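Local structure of protein kinase domain-containing protein (Chaetomium thermophilum, 6Z3U) at residues B[182-187]-B[287-292]; B[293-298]-B[309-314]. The protein probably transfers phosphate from ATP to serine and threonine residues, acting as the cyclin-dependent kinase (CDK7) subunit of the CDK-activating complex. All coordinates share one frame; numbering follows the deposited sequence.

Interaction 1 (B[182-187]-B[287-292]); sequences MLIRDV and AELIIR
In the C-lobe of the kinase, Arg292, just past the end of the αF helix (276-291), reaches the carbonyl end of the short αD helix (180-185) and donates to main-chain oxygens there. Arg292 NE donates to Ile184 O at 3.1 Å, with an N-H...O angle of 156°; this oxygen lies near the guanidinium plane, while NE sits 21° off the plane of the carbonyl. Arg292 NH1 adds weak bonds to Leu183 O (2.8 Å) and Ile184 O. Val187 CA lies over one face of the guanidinium, 3.6 Å above it and toward its rim. A bend at chi3 (97°) turns the group to this edge-on approach. Such a positive group at the C-terminal end of a helix would be expected to offset its partial negative charge. Beyond the polar end, Ile184 packs on αF: CD1 meets Leu289 CD2 at 3.5 Å, the two side chains crossing at about a right angle, and CG2 lies 3.7 Å from Arg292 CA. Leu289 also touches helix 194-213 at Ile197, Trp200 and Met201. Because Arg292 NH2 bonds Val190 O as well, a leucine in its place would probably leave the carbonyls of Leu183, Ile184 and Val190 without this donor and loosen the αD end from αF.

Interaction 2 (B[293-298]-B[309-314]); sequences SPFLPG and CKHIGT
Leu296 and Phe295 meet Ile312 and His311 through carbon atoms alone, with no hydrogen bond between 293-298 and 309-314. The compact part is formed by Phe295, Leu296 and Ile312, all three buried. Leu296 CD1 meets Ile312 CD1 at 3.3 Å, and Phe295 CE2 approaches the same Ile312 methyl at 3.9 Å. The other branch of Leu296, CD2, stands over the centre of the Phe295 ring, 4.0 Å above its plane, and also reaches His311 CD2 at 3.4 Å, so one methyl touches both rings. Phe295 CG is anti to the backbone N (chi1 -175°), which carries the ring toward the end of helix 301-311. The looser side is at His311, the partly exposed member of the group. Its ring is inclined only 30° to that of Phe295, yet the centroids are 5.6 Å apart and the rings barely overlap, leaving Phe295 CE1 to His311 CD2 (3.7 Å) as their nearest approach. Phe295 makes an edge-to-face pair with Phe349, and its side chain touches Met284 and Ala287 of helix 276-291. The arrangement belongs to the protein kinase C-lobe, where the αF-αG loop folds back on the end of αG, here just before the CMGC insert.

Overall arrangement
Interactions 1 and 2 follow in series along the chain, all four segments lying in the kinase C-lobe, with centres about 16 Å apart. Helix 276-291 connects them: its last turn enters interaction 1, and the loop that follows one residue later, 293-298, opens interaction 2 before helix 301-311 completes that contact. The two also touch, Glu288 CG lying 3.5 Å from Ser293 O and Ala287 CB 4.0 Å from Phe295 CB. The end of αF is thus tied to αD by one contact, while its following loop is packed on αG by the other. The side chain of Glu288 is about 11 Å from that of Asp220, the predicted proton acceptor; interaction 2 lies away from the predicted ATP-binding and catalytic residues.

Interaction 1 (B[182-187]-B[287-292])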
loop_
_atom_site.group_PDB
_atom_site.type_symbol
_atom_site.label_atom_id
_atom_site.label_comp_id
_atom_site.label_asym_id
_atom_site.label_seq_id
_atom_site.Cartn_x
_atom_site.Cartn_y
_atom_site.Cartn_z
ATOM N N MET B 182 20.765 15.752 -11.658
ATOM C CA MET B 182 21.872 15.903 -12.595
ATOM C C MET B 182 21.713 17.148 -13.458
ATOM O O MET B 182 22.715 17.754 -13.854
ATOM C CB MET B 182 21.998 14.654 -13.467
ATOM C CG MET B 182 20.745 14.291 -14.247
ATOM S SD MET B 182 20.906 12.738 -15.161
ATOM C CE MET B 182 21.514 11.625 -13.892
ATOM N N LEU B 183 20.479 17.549 -13.761
ATOM C CA LEU B 183 20.281 18.819 -14.448
ATOM C C LEU B 183 20.713 19.979 -13.559
ATOM O O LEU B 183 21.437 20.881 -13.998
ATOM C CB LEU B 183 18.818 18.980 -14.858
ATOM C CG LEU B 183 18.285 18.067 -15.962
ATOM C CD1 LEU B 183 16.918 18.561 -16.415
ATOM C CD2 LEU B 183 19.236 17.992 -17.136
ATOM N N ILE B 184 20.281 19.965 -12.295
ATOM C CA ILE B 184 20.636 21.034 -11.367
ATOM C C ILE B 184 22.145 21.088 -11.161
ATOM O O ILE B 184 22.737 22.172 -11.098
ATOM C CB ILE B 184 19.888 20.842 -10.033
ATOM C CG1 ILE B 184 18.385 21.064 -10.243
ATOM C CG2 ILE B 184 20.444 21.785 -8.975
ATOM C CD1 ILE B 184 17.519 20.629 -9.081
ATOM N N ARG B 185 22.792 19.925 -11.045
ATOM C CA ARG B 185 24.232 19.912 -10.809
ATOM C C ARG B 185 25.014 20.358 -12.038
ATOM O O ARG B 185 26.129 20.876 -11.904
ATOM C CB ARG B 185 24.692 18.516 -10.386
ATOM C CG ARG B 185 24.244 18.082 -8.996
ATOM C CD ARG B 185 24.836 16.725 -8.631
ATOM N NE ARG B 185 26.234 16.826 -8.216
ATOM C CZ ARG B 185 26.669 16.681 -6.965
ATOM N NH1 ARG B 185 27.965 16.798 -6.704
ATOM N NH2 ARG B 185 25.826 16.408 -5.977
ATOM N N ASP B 186 24.456 20.172 -13.237
ATOM C CA ASP B 186 25.167 20.471 -14.483
ATOM C C ASP B 186 25.117 21.977 -14.746
ATOM O O ASP B 186 24.451 22.473 -15.657
ATOM C CB ASP B 186 24.568 19.679 -15.639
ATOM C CG ASP B 186 25.478 19.631 -16.854
ATOM O OD1 ASP B 186 25.306 18.710 -17.687
ATOM O OD2 ASP B 186 26.392 20.482 -16.952
ATOM N N VAL B 187 25.858 22.713 -13.915
ATOM C CA VAL B 187 25.858 24.165 -14.011
ATOM C C VAL B 187 26.611 24.649 -15.240
ATOM O O VAL B 187 26.362 25.760 -15.719
ATOM C CB VAL B 187 26.469 24.776 -12.735
ATOM C CG1 VAL B 187 26.610 26.282 -12.875
ATOM C CG2 VAL B 187 25.622 24.428 -11.524
ATOM N N ALA B 287 13.222 25.329 -3.422
ATOM C CA ALA B 287 14.316 26.240 -3.100
ATOM C C ALA B 287 15.603 25.814 -3.787
ATOM O O ALA B 287 16.358 26.658 -4.281
ATOM C CB ALA B 287 14.516 26.309 -1.587
ATOM N N GLU B 288 15.881 24.509 -3.815
ATOM C CA GLU B 288 17.096 24.030 -4.464
ATOM C C GLU B 288 17.097 24.332 -5.956
ATOM O O GLU B 288 18.159 24.583 -6.538
ATOM C CB GLU B 288 17.257 22.529 -4.233
ATOM C CG GLU B 288 18.479 21.939 -4.900
ATOM C CD GLU B 288 18.836 20.587 -4.330
ATOM O OE1 GLU B 288 19.707 19.905 -4.912
ATOM O OE2 GLU B 288 18.242 20.207 -3.295
ATOM N N LEU B 289 15.927 24.297 -6.597
ATOM C CA LEU B 289 15.860 24.626 -8.018
ATOM C C LEU B 289 16.231 26.082 -8.263
ATOM O O LEU B 289 16.898 26.402 -9.254
ATOM C CB LEU B 289 14.462 24.334 -8.558
ATOM C CG LEU B 289 14.201 22.875 -8.930
ATOM C CD1 LEU B 289 12.708 22.605 -9.017
ATOM C CD2 LEU B 289 14.884 22.538 -10.244
ATOM N N ILE B 290 15.819 26.977 -7.363
ATOM C CA ILE B 290 16.010 28.405 -7.593
ATOM C C ILE B 290 17.481 28.783 -7.461
ATOM O O ILE B 290 18.006 29.563 -8.264
ATOM C CB ILE B 290 15.128 29.220 -6.629
ATOM C CG1 ILE B 290 13.649 29.013 -6.965
ATOM C CG2 ILE B 290 15.499 30.691 -6.701
ATOM C CD1 ILE B 290 12.697 29.543 -5.919
ATOM N N ILE B 291 18.167 28.253 -6.446
ATOM C CA ILE B 291 19.572 28.573 -6.228
ATOM C C ILE B 291 20.513 27.508 -6.781
ATOM O O ILE B 291 21.737 27.653 -6.660
ATOM C CB ILE B 291 19.861 28.805 -4.731
ATOM C CG1 ILE B 291 19.593 27.541 -3.913
ATOM C CG2 ILE B 291 19.002 29.939 -4.205
ATOM C CD1 ILE B 291 20.217 27.573 -2.531
ATOM N N ARG B 292 19.982 26.435 -7.374
ATOM C CA ARG B 292 20.802 25.372 -7.964
ATOM C C ARG B 292 21.822 24.830 -6.967
ATOM O O ARG B 292 22.944 24.467 -7.331
ATOM C CB ARG B 292 21.496 25.844 -9.245
ATOM C CG ARG B 292 20.591 25.798 -10.460
ATOM C CD ARG B 292 21.341 26.056 -11.756
ATOM N NE ARG B 292 21.708 24.820 -12.443
ATOM C CZ ARG B 292 21.960 24.731 -13.746
ATOM N NH1 ARG B 292 22.285 23.562 -14.276
ATOM N NH2 ARG B 292 21.879 25.805 -14.522
#

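Interaction 2 (B[293-298]-B[309-314])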
loop_
_atom_site.group_PDB
_atom_site.type_symbol
_atom_site.label_atom_id
_atom_site.label_comp_id
_atom_site.label_asym_id
_atom_site.label_seq_id
_atom_site.Cartn_x
_atom_site.Cartn_y
_atom_site.Cartn_z
ATOM N N SER B 293 21.434 24.782 -5.697
ATOM C CA SER B 293 22.219 24.121 -4.666
ATOM C C SER B 293 21.298 23.829 -3.492
ATOM O O SER B 293 20.279 24.507 -3.317
ATOM C CB SER B 293 23.405 24.991 -4.224
ATOM O OG SER B 293 22.994 25.948 -3.266
ATOM N N PRO B 294 21.622 22.828 -2.672
ATOM C CA PRO B 294 20.750 22.508 -1.535
ATOM C C PRO B 294 20.586 23.709 -0.615
ATOM O O PRO B 294 21.548 24.414 -0.302
ATOM C CB PRO B 294 21.476 21.352 -0.837
ATOM C CG PRO B 294 22.410 20.793 -1.866
ATOM C CD PRO B 294 22.805 21.950 -2.729
ATOM N N PHE B 295 19.342 23.953 -0.197
ATOM C CA PHE B 295 19.062 25.105 0.654
ATOM C C PHE B 295 19.722 24.942 2.019
ATOM O O PHE B 295 20.511 25.791 2.449
ATOM C CB PHE B 295 17.551 25.288 0.801
ATOM C CG PHE B 295 17.154 26.527 1.564
ATOM C CD1 PHE B 295 18.014 27.607 1.674
ATOM C CD2 PHE B 295 15.915 26.603 2.179
ATOM C CE1 PHE B 295 17.645 28.737 2.374
ATOM C CE2 PHE B 295 15.543 27.732 2.883
ATOM C CZ PHE B 295 16.409 28.799 2.981
ATOM N N LEU B 296 19.407 23.845 2.718
ATOM C CA LEU B 296 19.922 23.554 4.051
ATOM C C LEU B 296 20.604 22.185 4.013
ATOM O O LEU B 296 19.982 21.168 4.340
ATOM C CB LEU B 296 18.805 23.558 5.094
ATOM C CG LEU B 296 17.861 24.757 5.064
ATOM C CD1 LEU B 296 16.702 24.543 6.026
ATOM C CD2 LEU B 296 18.610 26.033 5.396
ATOM N N PRO B 297 21.876 22.131 3.617
ATOM C CA PRO B 297 22.586 20.835 3.570
ATOM C C PRO B 297 23.338 20.547 4.867
ATOM O O PRO B 297 24.574 20.612 4.952
ATOM C CB PRO B 297 23.517 21.019 2.368
ATOM C CG PRO B 297 23.695 22.522 2.215
ATOM C CD PRO B 297 22.732 23.223 3.140
ATOM N N GLY B 298 22.577 20.226 5.909
ATOM C CA GLY B 298 23.183 19.882 7.180
ATOM C C GLY B 298 23.799 18.495 7.140
ATOM O O GLY B 298 23.282 17.578 6.501
ATOM N N CYS B 309 16.738 26.832 11.903
ATOM C CA CYS B 309 16.636 27.994 12.779
ATOM C C CYS B 309 17.276 29.221 12.139
ATOM O O CYS B 309 16.750 30.335 12.246
ATOM C CB CYS B 309 17.289 27.695 14.130
ATOM S SG CYS B 309 16.375 26.534 15.180
ATOM N N LYS B 310 18.411 29.035 11.467
ATOM C CA LYS B 310 19.134 30.170 10.904
ATOM C C LYS B 310 18.394 30.753 9.705
ATOM O O LYS B 310 18.215 31.973 9.606
ATOM C CB LYS B 310 20.553 29.741 10.522
ATOM C CG LYS B 310 21.426 30.845 9.942
ATOM C CD LYS B 310 22.721 30.276 9.374
ATOM C CE LYS B 310 23.553 31.345 8.670
ATOM N NZ LYS B 310 24.238 32.267 9.621
ATOM N N HIS B 311 17.944 29.894 8.788
ATOM C CA HIS B 311 17.434 30.343 7.499
ATOM C C HIS B 311 15.916 30.431 7.423
ATOM O O HIS B 311 15.403 31.124 6.539
ATOM C CB HIS B 311 17.925 29.416 6.378
ATOM C CG HIS B 311 19.384 29.554 6.063
ATOM N ND1 HIS B 311 20.246 30.313 6.824
ATOM C CD2 HIS B 311 20.127 29.042 5.053
ATOM C CE1 HIS B 311 21.459 30.256 6.302
ATOM N NE2 HIS B 311 21.413 29.491 5.225
ATOM N N ILE B 312 15.185 29.756 8.303
ATOM C CA ILE B 312 13.727 29.807 8.317
ATOM C C ILE B 312 13.209 30.498 9.573
ATOM O O ILE B 312 12.351 31.377 9.498
ATOM C CB ILE B 312 13.119 28.395 8.173
ATOM C CG1 ILE B 312 13.347 27.849 6.763
ATOM C CG2 ILE B 312 11.630 28.423 8.482
ATOM C CD1 ILE B 312 14.610 27.045 6.625
ATOM N N GLY B 313 13.722 30.117 10.728
ATOM C CA GLY B 313 13.311 30.697 11.992
ATOM C C GLY B 313 13.341 29.657 13.097
ATOM O O GLY B 313 13.196 28.457 12.880
ATOM N N THR B 314 13.543 30.132 14.319
ATOM C CA THR B 314 13.587 29.242 15.472
ATOM C C THR B 314 12.168 28.834 15.853
ATOM O O THR B 314 11.354 29.705 16.180
ATOM C CB THR B 314 14.271 29.925 16.654
ATOM O OG1 THR B 314 15.652 30.158 16.350
ATOM C CG2 THR B 314 14.173 29.058 17.901
#